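Local structure of WA352 (Oryza sativa subsp. indica, 5ZT3) at residues I24-L37 and S51-V63. The protein is a mitochondrial protein linked to cytoplasmic male sterility in rice, its molecular activity not firmly established, of which this chain is the largely helical C-terminal part. Numbering follows the deposited sequence.
Sequences IGGDSVQSIQRRLL and SRIQAEDLFELKV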
loop_
_atom_site.group_PDB
_atom_site.type_symbol
_atom_site.label_atom_id
_atom_site.label_comp_id
_atom_site.label_asym_id
_atom_site.label_seq_id
_atom_site.Cartn_x
_atom_site.Cartn_y
_atom_site.Cartn_z
ATOM N N ILE A 24 -9.007 -0.265 -3.182
ATOM C CA ILE A 24 -9.035 -0.211 -1.725
ATOM C C ILE A 24 -7.980 0.792 -1.283
ATOM O O ILE A 24 -6.828 0.714 -1.722
ATOM C CB ILE A 24 -8.747 -1.591 -1.102
ATOM C CG1 ILE A 24 -9.782 -2.620 -1.566
ATOM C CG2 ILE A 24 -8.696 -1.494 0.421
ATOM C CD1 ILE A 24 -9.458 -4.037 -1.166
ATOM N N GLY A 25 -8.362 1.731 -0.416
ATOM C CA GLY A 25 -7.408 2.731 0.026
ATOM C C GLY A 25 -6.911 3.648 -1.062
ATOM O O GLY A 25 -5.906 4.338 -0.876
ATOM N N GLY A 26 -7.589 3.684 -2.208
ATOM C CA GLY A 26 -7.157 4.502 -3.314
ATOM C C GLY A 26 -6.207 3.831 -4.277
ATOM O O GLY A 26 -5.734 4.492 -5.207
ATOM N N ASP A 27 -5.906 2.546 -4.089
ATOM C CA ASP A 27 -5.064 1.801 -5.013
ATOM C C ASP A 27 -5.782 0.546 -5.479
ATOM O O ASP A 27 -6.744 0.080 -4.866
ATOM C CB ASP A 27 -3.737 1.361 -4.372
ATOM C CG ASP A 27 -2.637 2.381 -4.542
ATOM O OD1 ASP A 27 -2.883 3.434 -5.168
ATOM O OD2 ASP A 27 -1.514 2.125 -4.069
ATOM N N SER A 28 -5.286 -0.001 -6.585
ATOM C CA SER A 28 -5.668 -1.320 -7.059
ATOM C C SER A 28 -4.395 -2.028 -7.493
ATOM O O SER A 28 -3.333 -1.410 -7.608
ATOM C CB SER A 28 -6.616 -1.205 -8.253
ATOM O OG SER A 28 -5.966 -0.524 -9.318
ATOM N N VAL A 29 -4.493 -3.334 -7.745
ATOM C CA VAL A 29 -3.365 -4.038 -8.356
ATOM C C VAL A 29 -2.917 -3.316 -9.620
ATOM O O VAL A 29 -1.715 -3.094 -9.841
ATOM C CB VAL A 29 -3.736 -5.506 -8.638
ATOM C CG1 VAL A 29 -2.615 -6.197 -9.423
ATOM C CG2 VAL A 29 -4.018 -6.249 -7.338
ATOM N N GLN A 30 -3.874 -2.921 -10.464
ATOM C CA GLN A 30 -3.521 -2.293 -11.732
ATOM C C GLN A 30 -2.826 -0.953 -11.524
ATOM O O GLN A 30 -1.858 -0.636 -12.232
ATOM C CB GLN A 30 -4.761 -2.132 -12.606
ATOM C CG GLN A 30 -5.173 -3.406 -13.317
ATOM C CD GLN A 30 -6.442 -3.228 -14.127
ATOM O OE1 GLN A 30 -7.243 -2.331 -13.859
ATOM N NE2 GLN A 30 -6.625 -4.076 -15.130
ATOM N N SER A 31 -3.281 -0.151 -10.559
ATOM C CA SER A 31 -2.643 1.145 -10.367
ATOM C C SER A 31 -1.231 0.987 -9.815
ATOM O O SER A 31 -0.325 1.738 -10.198
ATOM C CB SER A 31 -3.508 2.076 -9.509
ATOM O OG SER A 31 -3.478 1.716 -8.140
ATOM N N ILE A 32 -1.012 -0.007 -8.950
ATOM C CA ILE A 32 0.340 -0.278 -8.467
ATOM C C ILE A 32 1.217 -0.780 -9.604
ATOM O O ILE A 32 2.382 -0.381 -9.729
ATOM C CB ILE A 32 0.302 -1.263 -7.287
ATOM C CG1 ILE A 32 -0.413 -0.626 -6.100
ATOM C CG2 ILE A 32 1.707 -1.732 -6.911
ATOM C CD1 ILE A 32 -0.805 -1.625 -5.020
ATOM N N GLN A 33 0.671 -1.654 -10.447
ATOM C CA GLN A 33 1.444 -2.148 -11.582
ATOM C C GLN A 33 1.879 -1.004 -12.489
ATOM O O GLN A 33 3.030 -0.962 -12.939
ATOM C CB GLN A 33 0.616 -3.157 -12.366
ATOM C CG GLN A 33 1.348 -3.761 -13.540
ATOM C CD GLN A 33 0.511 -4.776 -14.269
ATOM O OE1 GLN A 33 -0.702 -4.853 -14.078
ATOM N NE2 GLN A 33 1.152 -5.570 -15.107
ATOM N N ARG A 34 0.979 -0.056 -12.742
ATOM C CA ARG A 34 1.322 1.114 -13.542
ATOM C C ARG A 34 2.455 1.910 -12.906
ATOM O O ARG A 34 3.379 2.360 -13.599
ATOM C CB ARG A 34 0.066 1.971 -13.719
ATOM C CG ARG A 34 0.220 3.227 -14.555
ATOM C CD ARG A 34 -1.156 3.720 -15.019
ATOM N NE ARG A 34 -1.990 4.225 -13.926
ATOM C CZ ARG A 34 -3.008 3.563 -13.380
ATOM N NH1 ARG A 34 -3.333 2.352 -13.816
ATOM N NH2 ARG A 34 -3.706 4.115 -12.392
ATOM N N ARG A 35 2.420 2.084 -11.582
ATOM C CA ARG A 35 3.506 2.797 -10.916
ATOM C C ARG A 35 4.819 2.026 -11.005
ATOM O O ARG A 35 5.876 2.624 -11.244
ATOM C CB ARG A 35 3.136 3.151 -9.469
ATOM C CG ARG A 35 2.093 4.251 -9.377
ATOM C CD ARG A 35 1.591 4.449 -7.955
ATOM N NE ARG A 35 0.153 4.260 -7.929
ATOM C CZ ARG A 35 -0.461 3.453 -7.079
ATOM N NH1 ARG A 35 0.251 2.784 -6.182
ATOM N NH2 ARG A 35 -1.779 3.317 -7.120
ATOM N N LEU A 36 4.778 0.701 -10.839
ATOM C CA LEU A 36 5.996 -0.098 -10.959
ATOM C C LEU A 36 6.589 -0.005 -12.357
ATOM O O LEU A 36 7.814 -0.020 -12.519
ATOM C CB LEU A 36 5.731 -1.560 -10.592
ATOM C CG LEU A 36 5.317 -1.805 -9.146
ATOM C CD1 LEU A 36 4.975 -3.273 -8.935
ATOM C CD2 LEU A 36 6.433 -1.353 -8.213
ATOM N N LEU A 37 5.736 0.080 -13.381
ATOM C CA LEU A 37 6.226 0.194 -14.745
ATOM C C LEU A 37 6.878 1.548 -15.020
ATOM O O LEU A 37 7.711 1.643 -15.924
ATOM C CB LEU A 37 5.092 -0.097 -15.730
ATOM C CG LEU A 37 4.672 -1.564 -15.817
ATOM C CD1 LEU A 37 3.348 -1.715 -16.551
ATOM C CD2 LEU A 37 5.747 -2.394 -16.511
ATOM N N SER A 51 5.772 -7.103 -13.293
ATOM C CA SER A 51 5.130 -6.036 -12.541
ATOM C C SER A 51 3.793 -6.479 -11.966
ATOM O O SER A 51 3.434 -6.044 -10.871
ATOM C CB SER A 51 4.981 -4.787 -13.406
ATOM O OG SER A 51 4.201 -5.060 -14.550
ATOM N N ARG A 52 3.065 -7.361 -12.655
ATOM C CA ARG A 52 1.794 -7.850 -12.128
ATOM C C ARG A 52 2.005 -8.678 -10.870
ATOM O O ARG A 52 1.292 -8.502 -9.873
ATOM C CB ARG A 52 1.081 -8.667 -13.205
ATOM C CG ARG A 52 -0.056 -9.525 -12.685
ATOM C CD ARG A 52 -1.261 -8.711 -12.246
ATOM N NE ARG A 52 -2.387 -9.622 -12.056
ATOM C CZ ARG A 52 -3.313 -9.862 -12.978
ATOM N NH1 ARG A 52 -3.277 -9.223 -14.137
ATOM N NH2 ARG A 52 -4.290 -10.726 -12.731
ATOM N N ILE A 53 2.999 -9.568 -10.882
ATOM C CA ILE A 53 3.277 -10.408 -9.722
ATOM C C ILE A 53 3.672 -9.545 -8.530
ATOM O O ILE A 53 3.191 -9.739 -7.403
ATOM C CB ILE A 53 4.373 -11.431 -10.075
ATOM C CG1 ILE A 53 3.839 -12.442 -11.090
ATOM C CG2 ILE A 53 4.890 -12.119 -8.825
ATOM C CD1 ILE A 53 4.919 -13.297 -11.718
ATOM N N GLN A 54 4.542 -8.563 -8.760
ATOM C CA GLN A 54 4.964 -7.686 -7.673
ATOM C C GLN A 54 3.805 -6.835 -7.171
ATOM O O GLN A 54 3.675 -6.606 -5.961
ATOM C CB GLN A 54 6.124 -6.813 -8.149
ATOM C CG GLN A 54 7.354 -7.632 -8.492
ATOM C CD GLN A 54 8.362 -6.885 -9.341
ATOM O OE1 GLN A 54 8.039 -5.886 -9.984
ATOM N NE2 GLN A 54 9.595 -7.382 -9.357
ATOM N N ALA A 55 2.957 -6.352 -8.083
ATOM C CA ALA A 55 1.836 -5.505 -7.676
ATOM C C ALA A 55 0.827 -6.279 -6.847
ATOM O O ALA A 55 0.276 -5.738 -5.884
ATOM C CB ALA A 55 1.156 -4.904 -8.902
ATOM N N GLU A 56 0.576 -7.544 -7.192
ATOM C CA GLU A 56 -0.345 -8.351 -6.405
ATOM C C GLU A 56 0.174 -8.515 -4.986
ATOM O O GLU A 56 -0.594 -8.420 -4.017
ATOM C CB GLU A 56 -0.524 -9.719 -7.068
ATOM C CG GLU A 56 -1.407 -9.716 -8.305
ATOM C CD GLU A 56 -1.448 -11.070 -8.981
ATOM O OE1 GLU A 56 -0.697 -11.968 -8.545
ATOM O OE2 GLU A 56 -2.222 -11.239 -9.948
ATOM N N ASP A 57 1.483 -8.744 -4.837
ATOM C CA ASP A 57 2.042 -8.940 -3.503
ATOM C C ASP A 57 1.973 -7.658 -2.689
ATOM O O ASP A 57 1.616 -7.681 -1.500
ATOM C CB ASP A 57 3.494 -9.413 -3.599
ATOM C CG ASP A 57 3.622 -10.862 -4.043
ATOM O OD1 ASP A 57 2.594 -11.564 -4.139
ATOM O OD2 ASP A 57 4.770 -11.302 -4.285
ATOM N N LEU A 58 2.303 -6.526 -3.312
ATOM C CA LEU A 58 2.240 -5.251 -2.611
ATOM C C LEU A 58 0.808 -4.932 -2.200
ATOM O O LEU A 58 0.553 -4.521 -1.062
ATOM C CB LEU A 58 2.809 -4.133 -3.486
ATOM C CG LEU A 58 4.319 -4.114 -3.713
ATOM C CD1 LEU A 58 4.640 -3.096 -4.799
ATOM C CD2 LEU A 58 5.075 -3.804 -2.432
ATOM N N PHE A 59 -0.144 -5.129 -3.115
ATOM C CA PHE A 59 -1.523 -4.736 -2.838
ATOM C C PHE A 59 -2.096 -5.526 -1.671
ATOM O O PHE A 59 -2.739 -4.962 -0.779
ATOM C CB PHE A 59 -2.391 -4.931 -4.075
ATOM C CG PHE A 59 -3.804 -4.425 -3.918
ATOM C CD1 PHE A 59 -4.054 -3.075 -3.765
ATOM C CD2 PHE A 59 -4.875 -5.298 -3.946
ATOM C CE1 PHE A 59 -5.356 -2.599 -3.620
ATOM C CE2 PHE A 59 -6.178 -4.830 -3.809
ATOM C CZ PHE A 59 -6.410 -3.481 -3.661
ATOM N N GLU A 60 -1.873 -6.842 -1.658
ATOM C CA GLU A 60 -2.419 -7.661 -0.582
ATOM C C GLU A 60 -1.902 -7.191 0.771
ATOM O O GLU A 60 -2.663 -7.113 1.745
ATOM C CB GLU A 60 -2.072 -9.132 -0.817
ATOM C CG GLU A 60 -2.569 -10.056 0.286
ATOM C CD GLU A 60 -2.761 -11.481 -0.192
ATOM O OE1 GLU A 60 -2.030 -11.901 -1.116
ATOM O OE2 GLU A 60 -3.642 -12.181 0.356
ATOM N N LEU A 61 -0.616 -6.853 0.851
ATOM C CA LEU A 61 -0.053 -6.364 2.107
ATOM C C LEU A 61 -0.591 -4.984 2.463
ATOM O O LEU A 61 -0.918 -4.712 3.628
ATOM C CB LEU A 61 1.469 -6.313 2.011
ATOM C CG LEU A 61 2.243 -7.461 2.643
ATOM C CD1 LEU A 61 3.696 -7.209 2.458
ATOM C CD2 LEU A 61 1.918 -7.580 4.107
ATOM N N LYS A 62 -0.660 -4.081 1.483
ATOM C CA LYS A 62 -1.204 -2.757 1.752
ATOM C C LYS A 62 -2.617 -2.851 2.302
ATOM O O LYS A 62 -2.972 -2.128 3.237
ATOM C CB LYS A 62 -1.236 -1.929 0.479
ATOM C CG LYS A 62 0.094 -1.442 -0.000
ATOM C CD LYS A 62 -0.155 -0.442 -1.117
ATOM C CE LYS A 62 1.104 -0.142 -1.854
ATOM N NZ LYS A 62 0.874 0.975 -2.800
ATOM N N VAL A 63 -3.435 -3.738 1.738
ATOM C CA VAL A 63 -4.811 -3.872 2.204
ATOM C C VAL A 63 -4.845 -4.326 3.657
ATOM O O VAL A 63 -5.633 -3.815 4.456
ATOM C CB VAL A 63 -5.621 -4.792 1.275
ATOM C CG1 VAL A 63 -6.992 -5.095 1.868
ATOM C CG2 VAL A 63 -5.776 -4.146 -0.090
HETATM O O HOH W 1 -2.580 -6.584 -15.160
#
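F59 of helix 51-63 packs against the turn into helix 29-37, its ring held between backbone and side chain: V29 N lies over the centre of one face, 4.0 Å above the plane, and V63 CG2 covers the opposite face toward the rim. With CG anti to the backbone N (chi1 -174°), the ring reaches past V29 CG2, 3.6 Å from F59 CD2, to bring F59 CZ within 3.9 Å of I24 CB; I32 CD1 sits at the ring edge. A55 CB nestles 3.5 Å from V29 O, consistent with axes that approach to 8.4 Å. Helices 29-37 and 51-63 pack knobs-into-holes with axes 125° apart: V29 sits among R52, A55, E56 and F59, I32 among A55, L58, F59 and K62, and L36 among S51, Q54, A55 and L58. The extended K62 chain brings NZ into a salt bridge with D27 OD2 (2.9 Å), nearly in line with the C-O bond, and R35 NH1 donates a second bond to this oxygen from above the carboxylate plane. Replacing D27 with an asparagine would probably leave K62 and R35 close together without the shared negative charge, though E95 also pairs with both, and deprive R84 of its salt-bridge mate. The I24-D27 type I' turn places D27, and S28 and S31 form a capping box starting helix 29-37. A water accepts from R52 NH1 and donates to Q33 OE1.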